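Protein ElaA (Escherichia coli, PDB 5Z6N) probably acts as an N-acetyltransferase of the GNAT type, transferring an acetyl group from acetyl coenzyme A to an amine that is not identified here. Local coordinates at residues B[63-68]-B[101-106]; B[78-83]-B[93-98]. All coordinates share one frame; numbering follows the deposited sequence.

Interaction 1 (B[63-68]-B[101-106]); sequences ARILKS and ETCTHH
I65 of strand 59-67 meets T102 and C103 near the end of helix 91-106, and every contact between 63-68 and 101-106 is apolar; no hydrogen bond crosses. The methyl contact is made at the end of the isoleucine: I65 CD1 lies 3.7 Å from T102 CG2 and 4.0 Å from T102 CB, the two side chains running at a slant to each other. I65 reaches this far because its outer chain is extended (chi2 172°), which carries CD1 toward the helix. The second contact is with sulfur. C103 SG sits 4.1 Å from I65 CD1 and equally far from I65 CG2, so the thiol touches both ends of the branched side chain.

Only 112 Å² is buried between the segments, with the nearest CA atoms, those of I65 and C103, 7.8 Å apart. This is the helix-on-sheet layer of the GNAT fold: helix 91-106 covers one face of the central mixed sheet, and I65 is on the face it covers. The layer widens onto neighbouring strands, where I65 also touches I51 and V75, and C103 touches V75 and I77. W107, just past the helix, packs on I65 as well.

The hydroxyl of T102 is occupied within the helix: T102 OG1 hydrogen-bonds to K98 O one turn back, while its methyl faces I65.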
loop_
_atom_site.group_PDB
_atom_site.type_symbol
_atom_site.label_atom_id
_atom_site.label_comp_id
_atom_site.label_asym_id
_atom_site.label_seq_id
_atom_site.Cartn_x
_atom_site.Cartn_y
_atom_site.Cartn_z
ATOM N N ALA B 63 -8.797 -11.089 3.703
ATOM C CA ALA B 63 -9.591 -10.381 4.697
ATOM C C ALA B 63 -8.742 -10.209 5.947
ATOM O O ALA B 63 -7.897 -11.052 6.258
ATOM C CB ALA B 63 -10.891 -11.123 5.023
ATOM N N ARG B 64 -8.958 -9.099 6.649
ATOM C CA ARG B 64 -8.239 -8.821 7.881
ATOM C C ARG B 64 -9.217 -8.714 9.044
ATOM O O ARG B 64 -10.401 -8.399 8.868
ATOM C CB ARG B 64 -7.393 -7.538 7.781
ATOM C CG ARG B 64 -8.043 -6.309 8.391
ATOM C CD ARG B 64 -7.122 -5.086 8.289
ATOM N NE ARG B 64 -7.887 -3.854 8.372
ATOM C CZ ARG B 64 -7.351 -2.645 8.256
ATOM N NH1 ARG B 64 -6.044 -2.511 8.063
ATOM N NH2 ARG B 64 -8.110 -1.561 8.340
ATOM N N ILE B 65 -8.695 -8.982 10.236
ATOM C CA ILE B 65 -9.488 -9.109 11.447
ATOM C C ILE B 65 -8.893 -8.189 12.502
ATOM O O ILE B 65 -7.725 -8.346 12.880
ATOM C CB ILE B 65 -9.508 -10.560 11.948
ATOM C CG1 ILE B 65 -10.001 -11.507 10.851
ATOM C CG2 ILE B 65 -10.345 -10.673 13.188
ATOM C CD1 ILE B 65 -9.852 -12.959 11.219
ATOM N N LEU B 66 -9.688 -7.240 12.985
ATOM C CA LEU B 66 -9.253 -6.321 14.027
ATOM C C LEU B 66 -9.780 -6.783 15.382
ATOM O O LEU B 66 -10.978 -7.053 15.532
ATOM C CB LEU B 66 -9.719 -4.895 13.727
ATOM C CG LEU B 66 -9.399 -4.375 12.322
ATOM C CD1 LEU B 66 -9.888 -2.959 12.140
ATOM C CD2 LEU B 66 -7.917 -4.464 12.014
ATOM N N LYS B 67 -8.879 -6.893 16.356
ATOM C CA LYS B 67 -9.222 -7.202 17.741
ATOM C C LYS B 67 -8.799 -5.980 18.553
ATOM O O LYS B 67 -7.649 -5.870 18.988
ATOM C CB LYS B 67 -8.548 -8.485 18.225
ATOM C CG LYS B 67 -8.781 -8.771 19.697
ATOM C CD LYS B 67 -10.269 -8.929 19.991
ATOM C CE LYS B 67 -10.561 -8.731 21.469
ATOM N NZ LYS B 67 -11.181 -7.402 21.747
ATOM N N SER B 68 -9.727 -5.101 18.782
ATOM C CA SER B 68 -9.416 -3.860 19.411
ATOM C C SER B 68 -10.633 -3.188 20.023
ATOM O O SER B 68 -11.690 -3.731 20.021
ATOM C CB SER B 68 -8.757 -2.912 18.407
ATOM O OG SER B 68 -9.655 -2.568 17.366
ATOM N N GLU B 101 -14.387 -18.857 11.165
ATOM C CA GLU B 101 -13.741 -19.925 11.924
ATOM C C GLU B 101 -12.519 -19.406 12.670
ATOM O O GLU B 101 -12.155 -19.946 13.721
ATOM C CB GLU B 101 -13.350 -21.073 10.990
ATOM C CG GLU B 101 -12.517 -22.173 11.648
ATOM C CD GLU B 101 -11.893 -23.124 10.638
ATOM O OE1 GLU B 101 -11.826 -22.768 9.441
ATOM O OE2 GLU B 101 -11.456 -24.222 11.044
ATOM N N THR B 102 -11.878 -18.359 12.145
ATOM C CA THR B 102 -10.781 -17.719 12.861
ATOM C C THR B 102 -11.302 -16.831 13.987
ATOM O O THR B 102 -10.772 -16.868 15.103
ATOM C CB THR B 102 -9.920 -16.913 11.888
ATOM O OG1 THR B 102 -9.392 -17.789 10.882
ATOM C CG2 THR B 102 -8.763 -16.245 12.621
ATOM N N CYS B 103 -12.338 -16.034 13.714
ATOM C CA CYS B 103 -12.983 -15.264 14.774
ATOM C C CYS B 103 -13.561 -16.185 15.840
ATOM O O CYS B 103 -13.408 -15.938 17.041
ATOM C CB CYS B 103 -14.081 -14.374 14.190
ATOM S SG CYS B 103 -13.538 -13.213 12.919
ATOM N N THR B 104 -14.240 -17.253 15.413
ATOM C CA THR B 104 -14.787 -18.230 16.349
ATOM C C THR B 104 -13.695 -18.803 17.243
ATOM O O THR B 104 -13.786 -18.750 18.475
ATOM C CB THR B 104 -15.492 -19.353 15.582
ATOM O OG1 THR B 104 -16.739 -18.871 15.065
ATOM C CG2 THR B 104 -15.746 -20.549 16.483
ATOM N N HIS B 105 -12.645 -19.351 16.629
ATOM C CA HIS B 105 -11.582 -19.998 17.389
ATOM C C HIS B 105 -10.918 -19.021 18.350
ATOM O O HIS B 105 -10.923 -19.228 19.569
ATOM C CB HIS B 105 -10.551 -20.601 16.432
ATOM C CG HIS B 105 -9.560 -21.506 17.098
ATOM N ND1 HIS B 105 -8.679 -22.294 16.389
ATOM C CD2 HIS B 105 -9.310 -21.750 18.406
ATOM C CE1 HIS B 105 -7.929 -22.983 17.230
ATOM N NE2 HIS B 105 -8.292 -22.670 18.461
ATOM N N HIS B 106 -10.345 -17.939 17.817
ATOM C CA HIS B 106 -9.505 -17.071 18.636
ATOM C C HIS B 106 -10.309 -16.382 19.733
ATOM O O HIS B 106 -9.901 -16.374 20.899
ATOM C CB HIS B 106 -8.786 -16.047 17.758
ATOM C CG HIS B 106 -7.445 -16.508 17.278
ATOM N ND1 HIS B 106 -7.290 -17.463 16.295
ATOM C CD2 HIS B 106 -6.194 -16.162 17.666
ATOM C CE1 HIS B 106 -6.002 -17.675 16.089
ATOM N NE2 HIS B 106 -5.317 -16.899 16.911
#

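Interaction 2 (B[78-83]-B[93-98]); sequences GRVIVS and QQLMSK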
loop_
_atom_site.group_PDB
_atom_site.type_symbol
_atom_site.label_atom_id
_atom_site.label_comp_id
_atom_site.label_asym_id
_atom_site.label_seq_id
_atom_site.Cartn_x
_atom_site.Cartn_y
_atom_site.Cartn_z
ATOM N N GLY B 78 -12.932 -6.887 7.859
ATOM C CA GLY B 78 -12.900 -5.859 6.836
ATOM C C GLY B 78 -11.889 -6.202 5.765
ATOM O O GLY B 78 -11.144 -7.182 5.872
ATOM N N ARG B 79 -11.876 -5.365 4.722
ATOM C CA ARG B 79 -10.978 -5.507 3.569
ATOM C C ARG B 79 -11.263 -6.784 2.776
ATOM O O ARG B 79 -10.359 -7.364 2.166
ATOM C CB ARG B 79 -9.505 -5.459 3.994
ATOM C CG ARG B 79 -9.083 -4.177 4.677
ATOM C CD ARG B 79 -9.508 -2.962 3.871
ATOM N NE ARG B 79 -8.558 -1.864 3.992
ATOM C CZ ARG B 79 -8.627 -0.930 4.935
ATOM N NH1 ARG B 79 -7.730 0.041 4.978
ATOM N NH2 ARG B 79 -9.576 -0.975 5.857
ATOM N N VAL B 80 -12.522 -7.216 2.756
ATOM C CA VAL B 80 -12.885 -8.503 2.169
ATOM C C VAL B 80 -12.732 -8.429 0.654
ATOM O O VAL B 80 -13.373 -7.603 -0.007
ATOM C CB VAL B 80 -14.314 -8.894 2.566
ATOM C CG1 VAL B 80 -14.702 -10.227 1.931
ATOM C CG2 VAL B 80 -14.443 -8.936 4.093
ATOM N N ILE B 81 -11.880 -9.294 0.095
ATOM C CA ILE B 81 -11.556 -9.249 -1.327
ATOM C C ILE B 81 -11.579 -10.641 -1.934
ATOM O O ILE B 81 -11.132 -11.615 -1.317
ATOM C CB ILE B 81 -10.178 -8.610 -1.597
ATOM C CG1 ILE B 81 -10.074 -7.230 -0.956
ATOM C CG2 ILE B 81 -9.940 -8.504 -3.091
ATOM C CD1 ILE B 81 -8.717 -6.601 -1.120
ATOM N N VAL B 82 -12.105 -10.723 -3.153
ATOM C CA VAL B 82 -11.785 -11.767 -4.116
ATOM C C VAL B 82 -11.247 -11.078 -5.362
ATOM O O VAL B 82 -11.791 -10.055 -5.795
ATOM C CB VAL B 82 -13.012 -12.636 -4.458
ATOM C CG1 VAL B 82 -12.681 -13.591 -5.592
ATOM C CG2 VAL B 82 -13.495 -13.390 -3.229
ATOM N N SER B 83 -10.168 -11.616 -5.925
ATOM C CA SER B 83 -9.588 -11.020 -7.123
ATOM C C SER B 83 -10.528 -11.210 -8.310
ATOM O O SER B 83 -11.132 -12.274 -8.480
ATOM C CB SER B 83 -8.213 -11.623 -7.414
ATOM O OG SER B 83 -8.317 -12.935 -7.931
ATOM N N GLN B 93 -17.500 -17.125 -0.498
ATOM C CA GLN B 93 -18.094 -17.909 0.578
ATOM C C GLN B 93 -17.037 -18.692 1.348
ATOM O O GLN B 93 -17.188 -18.918 2.554
ATOM C CB GLN B 93 -19.163 -18.843 0.002
ATOM C CG GLN B 93 -19.609 -19.974 0.914
ATOM C CD GLN B 93 -18.821 -21.250 0.682
ATOM O OE1 GLN B 93 -18.656 -21.690 -0.457
ATOM N NE2 GLN B 93 -18.328 -21.848 1.761
ATOM N N GLN B 94 -15.957 -19.099 0.676
ATOM C CA GLN B 94 -14.889 -19.817 1.367
ATOM C C GLN B 94 -14.064 -18.876 2.239
ATOM O O GLN B 94 -13.705 -19.225 3.370
ATOM C CB GLN B 94 -14.002 -20.537 0.352
ATOM C CG GLN B 94 -14.583 -21.845 -0.151
ATOM C CD GLN B 94 -14.017 -22.248 -1.497
ATOM O OE1 GLN B 94 -14.738 -22.733 -2.368
ATOM N NE2 GLN B 94 -12.720 -22.036 -1.678
ATOM N N LEU B 95 -13.757 -17.681 1.732
ATOM C CA LEU B 95 -13.001 -16.710 2.520
ATOM C C LEU B 95 -13.745 -16.338 3.795
ATOM O O LEU B 95 -13.157 -16.287 4.883
ATOM C CB LEU B 95 -12.720 -15.463 1.677
ATOM C CG LEU B 95 -12.319 -14.181 2.408
ATOM C CD1 LEU B 95 -11.015 -14.361 3.164
ATOM C CD2 LEU B 95 -12.228 -13.020 1.439
ATOM N N MET B 96 -15.046 -16.079 3.677
ATOM C CA MET B 96 -15.832 -15.626 4.819
ATOM C C MET B 96 -15.888 -16.687 5.912
ATOM O O MET B 96 -15.603 -16.408 7.081
ATOM C CB MET B 96 -17.238 -15.253 4.356
ATOM C CG MET B 96 -17.289 -13.994 3.520
ATOM S SD MET B 96 -16.767 -12.573 4.494
ATOM C CE MET B 96 -17.977 -12.635 5.817
ATOM N N SER B 97 -16.247 -17.918 5.543
ATOM C CA SER B 97 -16.428 -18.970 6.539
ATOM C C SER B 97 -15.119 -19.329 7.235
ATOM O O SER B 97 -15.127 -19.674 8.422
ATOM C CB SER B 97 -17.042 -20.206 5.882
ATOM O OG SER B 97 -16.349 -20.536 4.693
ATOM N N LYS B 98 -13.991 -19.261 6.524
ATOM C CA LYS B 98 -12.711 -19.520 7.173
ATOM C C LYS B 98 -12.298 -18.362 8.072
ATOM O O LYS B 98 -11.613 -18.575 9.079
ATOM C CB LYS B 98 -11.639 -19.802 6.122
ATOM C CG LYS B 98 -11.944 -21.024 5.273
ATOM C CD LYS B 98 -10.756 -21.432 4.420
ATOM C CE LYS B 98 -10.977 -22.806 3.796
ATOM N NZ LYS B 98 -12.064 -22.808 2.773
#
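V80 points from strand 75-82 toward helix 91-106, where its CG1 methyl is shared by two helix side chains, L95 and M96. Its chi1 of 179° sets CG1 opposite the backbone N and brings that methyl to both partners. V80 CG1 is 3.8 Å from L95 CD2, with the two side chains meeting at a slant. M96 arrives differently, crossing the valine at about a right angle and presenting its sulfur, with M96 SD 4.0 Å from V80 CG1. The CB of M96 does not aim at the strand; bends at chi2 and chi3 (-64° and -59°) fold the chain back and bring its end nearer.

L95 CD2 also lies 3.3 Å from I81 O. The side chain of I81 points the other way, onto L23, R24, V27 and F28 of helix 14-31. The strand is thus covered on both faces, as in the helix-sheet-helix layering of GNAT domains. Here the contact joins the first strand and the helix of a beta-alpha-beta unit, 75-82, 91-106 and 112-117. The axes of strand segment 78-82 and helix segment 93-98 approach to 9.2 Å, with their N-to-C directions at 146°, closer to antiparallel than parallel, as expected where the chain turns back before returning to the sheet. F123 and Y124 of helix 121-124 pack on M96, and Y124 also on V80.

In the turn between strand and helix, V82 O accepts a hydrogen bond from R87 NE; in GNAT proteins this loop commonly holds the pyrophosphate of acetyl coenzyme A, and it may do so here.

In the fold
Both contacts are buried and both set helix 91-106 against the same sheet, interaction 1 through strand 59-67 and interaction 2 through its neighbour 75-82. Their centres are 12 Å apart, with interaction 2 nearer the centre of the chain (6 Å against 10 Å) and burying more surface, 158 against 112 Å². Each combines methyl groups with a sulfur, a cysteine thiol in 101-106 and a methionine thioether in 93-98, but I65 uses both CD1 and CG2, whereas the single methyl V80 CG1 meets L95 and M96. The two meet where A63 CB packs 3.7 Å from L95 CD1, and a probable 3.0 Å hydrogen bond from R64 N to G78 O joins the strands.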